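Local coordinates for D-threo-3-hydroxyaspartate dehydratase (Delftia, PDB 3WQC), which uses pyridoxal 5'-phosphate and a divalent metal ion to remove ammonia from D-threo-3-hydroxyaspartate, yielding oxaloacetate, at residues H51-K56 with T73-K78. Sequence-based numbering, arbitrary orientation. Where two conformers were deposited one is given.
Sequences HVKTSK and TVSTLK. With PLP (pyridoxal-5'-phosphate), chain J.
A single buried beta bridge, His-51 with Thr-73, joins the loop that follows strand 47-48 to the end of strand 72-74 and the turn into helix 77-85, at the cofactor site. One direct backbone hydrogen bond ties the segments: Val-52 N gives its hydrogen to Thr-73 O at 3.0 Å, almost in line with the carbonyl (C=O...N 163°). The imidazole of His-51 is covered on both faces. Thr-73 sets a CH-pi contact on one, Thr-73 CB lying 3.8 Å from the centroid of the His-51 ring, with Thr-73 CG2 leaning over CD2 and NE2 of His-51; on the other lies CD of Lys-53. His-51 ND1 accepts the backbone N-H of Lys-53 near the ring plane (N to ND1 3.1 Å), which fixes the ring's rotation, while Ser-75 CA meets the edge. With an alanine here instead of His-51, the gap between Thr-73 and the Lys-53 chain would probably go unfilled and Lys-53 N would lose its acceptor.

This is the alanine racemase-like TIM barrel, with the pyridoxal phosphate lysine just past the first barrel strand. Lys-53 leaves its backbone with CG between N and the carbonyl carbon (chi1 73°), then extends under the imidazole to the cofactor, where Lys-53 NZ is covalently bound to PLP C4A (1.4 Å). His-51 CD2 approaches PLP C4 at 3.4 Å. Farther from the cofactor, Val-52 and Val-74 lie side by side, Val-52 CG2 against Val-74 CG1 at 3.7 Å, with Phe-83 and Ala-61 also packing on Val-52. Two waters extend the contact: Lys-56 NZ donates to both, and one donates to Ser-75 OG, the other to Thr-76 OG1. Both hydroxyls also bond Glu-79 OE1, and Thr-76 caps helix 77-85. From the second subunit, Gln-329 NE2 hydrogen-bonds Lys-53 O.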
ATOM      1  N   HIS B  51       8.911  13.697  11.715  1.00 11.91           N
ATOM      2  CA  HIS B  51       8.544  13.419  10.292  1.00 12.27           C
ATOM      3  C   HIS B  51       7.143  12.863  10.243  1.00 11.03           C
ATOM      4  O   HIS B  51       6.902  11.759  10.742  1.00 13.75           O
ATOM      5  CB  HIS B  51       9.573  12.427   9.673  1.00 11.11           C
ATOM      6  CG  HIS B  51       9.617  12.624   8.196  1.00 10.68           C
ATOM      7  ND1 HIS B  51       8.447  12.709   7.426  1.00 10.09           N
ATOM      8  CD2 HIS B  51      10.701  12.815   7.310  1.00 11.76           C
ATOM      9  CE1 HIS B  51       8.784  13.002   6.159  1.00 10.09           C
ATOM     10  NE2 HIS B  51      10.164  13.009   6.080  1.00 12.22           N
ATOM     11  N   VAL B  52       6.218  13.627   9.671  1.00 10.39           N
ATOM     12  CA  VAL B  52       4.805  13.227   9.656  1.00 12.71           C
ATOM     13  C   VAL B  52       4.510  12.244   8.532  1.00 11.76           C
ATOM     14  O   VAL B  52       3.348  11.854   8.420  1.00 13.39           O
ATOM     15  CB  VAL B  52       3.857  14.468   9.571  1.00 13.00           C
ATOM     16  CG1 VAL B  52       4.053  15.329  10.833  1.00 15.88           C
ATOM     17  CG2 VAL B  52       4.029  15.272   8.274  1.00 14.74           C
ATOM     18  N   LYS B  53       5.509  11.782   7.773  1.00 10.93           N
ATOM     19  CA  LYS B  53       5.166  10.861   6.694  1.00 12.02           C
ATOM     20  C   LYS B  53       4.647   9.539   7.258  1.00 11.02           C
ATOM     21  O   LYS B  53       3.958   8.780   6.529  1.00 13.03           O
ATOM     22  CB  LYS B  53       6.326  10.583   5.783  1.00 12.46           C
ATOM     23  CG  LYS B  53       7.410   9.692   6.373  1.00 14.47           C
ATOM     24  CD  LYS B  53       8.513   9.599   5.300  1.00 18.08           C
ATOM     25  CE  LYS B  53       9.492   8.577   5.788  1.00 23.82           C
ATOM     26  NZ  LYS B  53      10.900   9.041   5.740  1.00 17.80           N
ATOM     27  N   THR B  54       4.886   9.233   8.558  1.00 11.53           N
ATOM     28  CA  THR B  54       4.442   7.946   9.127  1.00 11.57           C
ATOM     29  C   THR B  54       2.898   8.045   9.330  1.00 11.05           C
ATOM     30  O   THR B  54       2.237   6.980   9.071  1.00 13.55           O
ATOM     31  CB  THR B  54       5.099   7.772  10.510  1.00 12.85           C
ATOM     32  OG1 THR B  54       6.505   7.533  10.230  1.00 15.62           O
ATOM     33  CG2 THR B  54       4.540   6.573  11.268  1.00 15.45           C
ATOM     34  N   SER B  55       2.325   9.177   9.799  1.00 11.92           N
ATOM     35  CA  SER B  55       0.879   9.183  10.109  1.00 11.20           C
ATOM     36  C   SER B  55       0.112  10.039   9.162  1.00 11.44           C
ATOM     37  O   SER B  55      -1.080   9.789   8.911  1.00 12.51           O
ATOM     38  CB  SER B  55       0.656   9.776  11.554  1.00 13.90           C
ATOM     39  OG  SER B  55       0.844  11.209  11.571  1.00 16.36           O
ATOM     40  N   LYS B  56       0.737  11.117   8.632  1.00 12.18           N
ATOM     41  CA  LYS B  56       0.037  12.139   7.825  1.00 11.93           C
ATOM     42  C   LYS B  56      -1.354  12.495   8.445  1.00 12.61           C
ATOM     43  O   LYS B  56      -2.319  12.786   7.714  1.00 12.36           O
ATOM     44  CB  LYS B  56      -0.158  11.719   6.327  1.00 11.84           C
ATOM     45  CG  LYS B  56       1.183  11.321   5.719  1.00 12.36           C
ATOM     46  CD  LYS B  56       0.991  11.143   4.192  1.00 12.82           C
ATOM     47  CE  LYS B  56       2.276  10.589   3.618  1.00 12.89           C
ATOM     48  NZ  LYS B  56       2.090  10.452   2.142  1.00 12.64           N
ATOM     49  N   THR B  73       8.694  17.692   9.505  1.00 10.04           N
ATOM     50  CA  THR B  73       9.287  17.288   8.223  1.00 10.43           C
ATOM     51  C   THR B  73       8.188  16.595   7.444  1.00 10.41           C
ATOM     52  O   THR B  73       7.379  15.814   8.031  1.00 11.28           O
ATOM     53  CB  THR B  73      10.423  16.246   8.419  1.00 10.25           C
ATOM     54  OG1 THR B  73      11.305  16.709   9.475  1.00 12.72           O
ATOM     55  CG2 THR B  73      11.258  16.115   7.153  1.00 11.37           C
ATOM     56  N   VAL B  74       8.115  16.864   6.133  1.00  9.92           N
ATOM     57  CA  VAL B  74       7.089  16.242   5.291  1.00 10.43           C
ATOM     58  C   VAL B  74       7.815  15.552   4.120  1.00 10.98           C
ATOM     59  O   VAL B  74       8.935  15.924   3.708  1.00 10.63           O
ATOM     60  CB  VAL B  74       6.047  17.237   4.714  1.00 10.12           C
ATOM     61  CG1 VAL B  74       5.280  17.827   5.919  1.00 10.71           C
ATOM     62  CG2 VAL B  74       6.676  18.340   3.867  1.00 11.19           C
ATOM     63  N   SER B  75       7.128  14.546   3.534  1.00  9.45           N
ATOM     64  CA  SER B  75       7.669  13.769   2.397  1.00  8.89           C
ATOM     65  C   SER B  75       7.057  14.190   1.061  1.00  9.78           C
ATOM     66  O   SER B  75       7.496  13.651   0.032  1.00 10.30           O
ATOM     67  CB  SER B  75       7.508  12.273   2.603  1.00 10.06           C
ATOM     68  OG  SER B  75       6.131  11.867   2.485  1.00 11.88           O
ATOM     69  N   THR B  76       6.060  15.074   1.056  1.00  9.37           N
ATOM     70  CA  THR B  76       5.365  15.511  -0.152  1.00 10.52           C
ATOM     71  C   THR B  76       4.878  16.948   0.053  1.00  9.98           C
ATOM     72  O   THR B  76       4.641  17.327   1.218  1.00 10.56           O
ATOM     73  CB  THR B  76       4.134  14.643  -0.484  1.00  9.80           C
ATOM     74  OG1 THR B  76       3.165  14.725   0.595  1.00 11.63           O
ATOM     75  CG2 THR B  76       4.489  13.175  -0.724  1.00 11.05           C
ATOM     76  N   LEU B  77       4.694  17.700  -1.034  1.00 10.69           N
ATOM     77  CA  LEU B  77       4.086  19.033  -0.871  1.00 12.11           C
ATOM     78  C   LEU B  77       2.593  18.909  -0.479  1.00 11.21           C
ATOM     79  O   LEU B  77       2.084  19.861   0.106  1.00 12.82           O
ATOM     80  CB  LEU B  77       4.313  19.962  -2.076  1.00 12.17           C
ATOM     81  CG  LEU B  77       5.785  20.340  -2.227  1.00 12.86           C
ATOM     82  CD1 LEU B  77       5.894  21.255  -3.436  1.00 15.69           C
ATOM     83  CD2 LEU B  77       6.313  21.026  -0.941  1.00 14.87           C
ATOM     84  N   LYS B  78       1.943  17.763  -0.753  1.00 11.47           N
ATOM     85  CA  LYS B  78       0.551  17.634  -0.295  0.50 11.40           C
ATOM     86  C   LYS B  78       0.527  17.648   1.217  1.00 11.09           C
ATOM     87  O   LYS B  78      -0.367  18.265   1.816  1.00 12.68           O
ATOM     88  CB  LYS B  78      -0.114  16.368  -0.842  0.50 12.74           C
ATOM     89  CG  LYS B  78      -1.642  16.316  -0.587  0.50 16.76           C
ATOM     90  CD  LYS B  78      -2.267  14.963  -0.965  0.50 18.21           C
ATOM     91  CE  LYS B  78      -3.719  15.016  -1.365  0.50 29.46           C
ATOM     92  NZ  LYS B  78      -4.066  13.816  -2.240  0.50 21.73           N
TER
HETATM   93  N1  PLP J 402      14.385  12.095   7.588  1.00 12.46           N
HETATM   94  C2  PLP J 402      14.100  11.777   6.308  1.00 11.46           C
HETATM   95  C2A PLP J 402      14.727  12.541   5.165  1.00 13.68           C
HETATM   96  C3  PLP J 402      13.171  10.703   6.050  1.00 12.81           C
HETATM   97  O3  PLP J 402      12.874  10.410   4.793  1.00 15.43           O
HETATM   98  C4  PLP J 402      12.613  10.005   7.179  1.00 13.72           C
HETATM   99  C4A PLP J 402      11.664   8.970   6.934  1.00 21.05           C
HETATM  100  C5  PLP J 402      12.974  10.414   8.497  1.00 12.50           C
HETATM  101  C6  PLP J 402      13.930  11.428   8.652  1.00 12.80           C
HETATM  102  C5A PLP J 402      12.421   9.711   9.712  1.00 16.46           C
HETATM  103  O4P PLP J 402      12.981   8.318   9.760  1.00 15.07           O
HETATM  104  P   PLP J 402      12.235   7.272  10.717  1.00 13.99           P
HETATM  105  O1P PLP J 402      12.088   8.011  11.994  1.00 17.22           O
HETATM  106  O2P PLP J 402      13.211   6.152  10.809  1.00 15.05           O
HETATM  107  O3P PLP J 402      10.915   6.940  10.153  1.00 19.34           O
HETATM  108  O   HOH W   1       4.746   9.611   1.662  1.00 11.73           O
HETATM  109  O   HOH W   2       1.060  12.815   0.843  1.00 14.49           O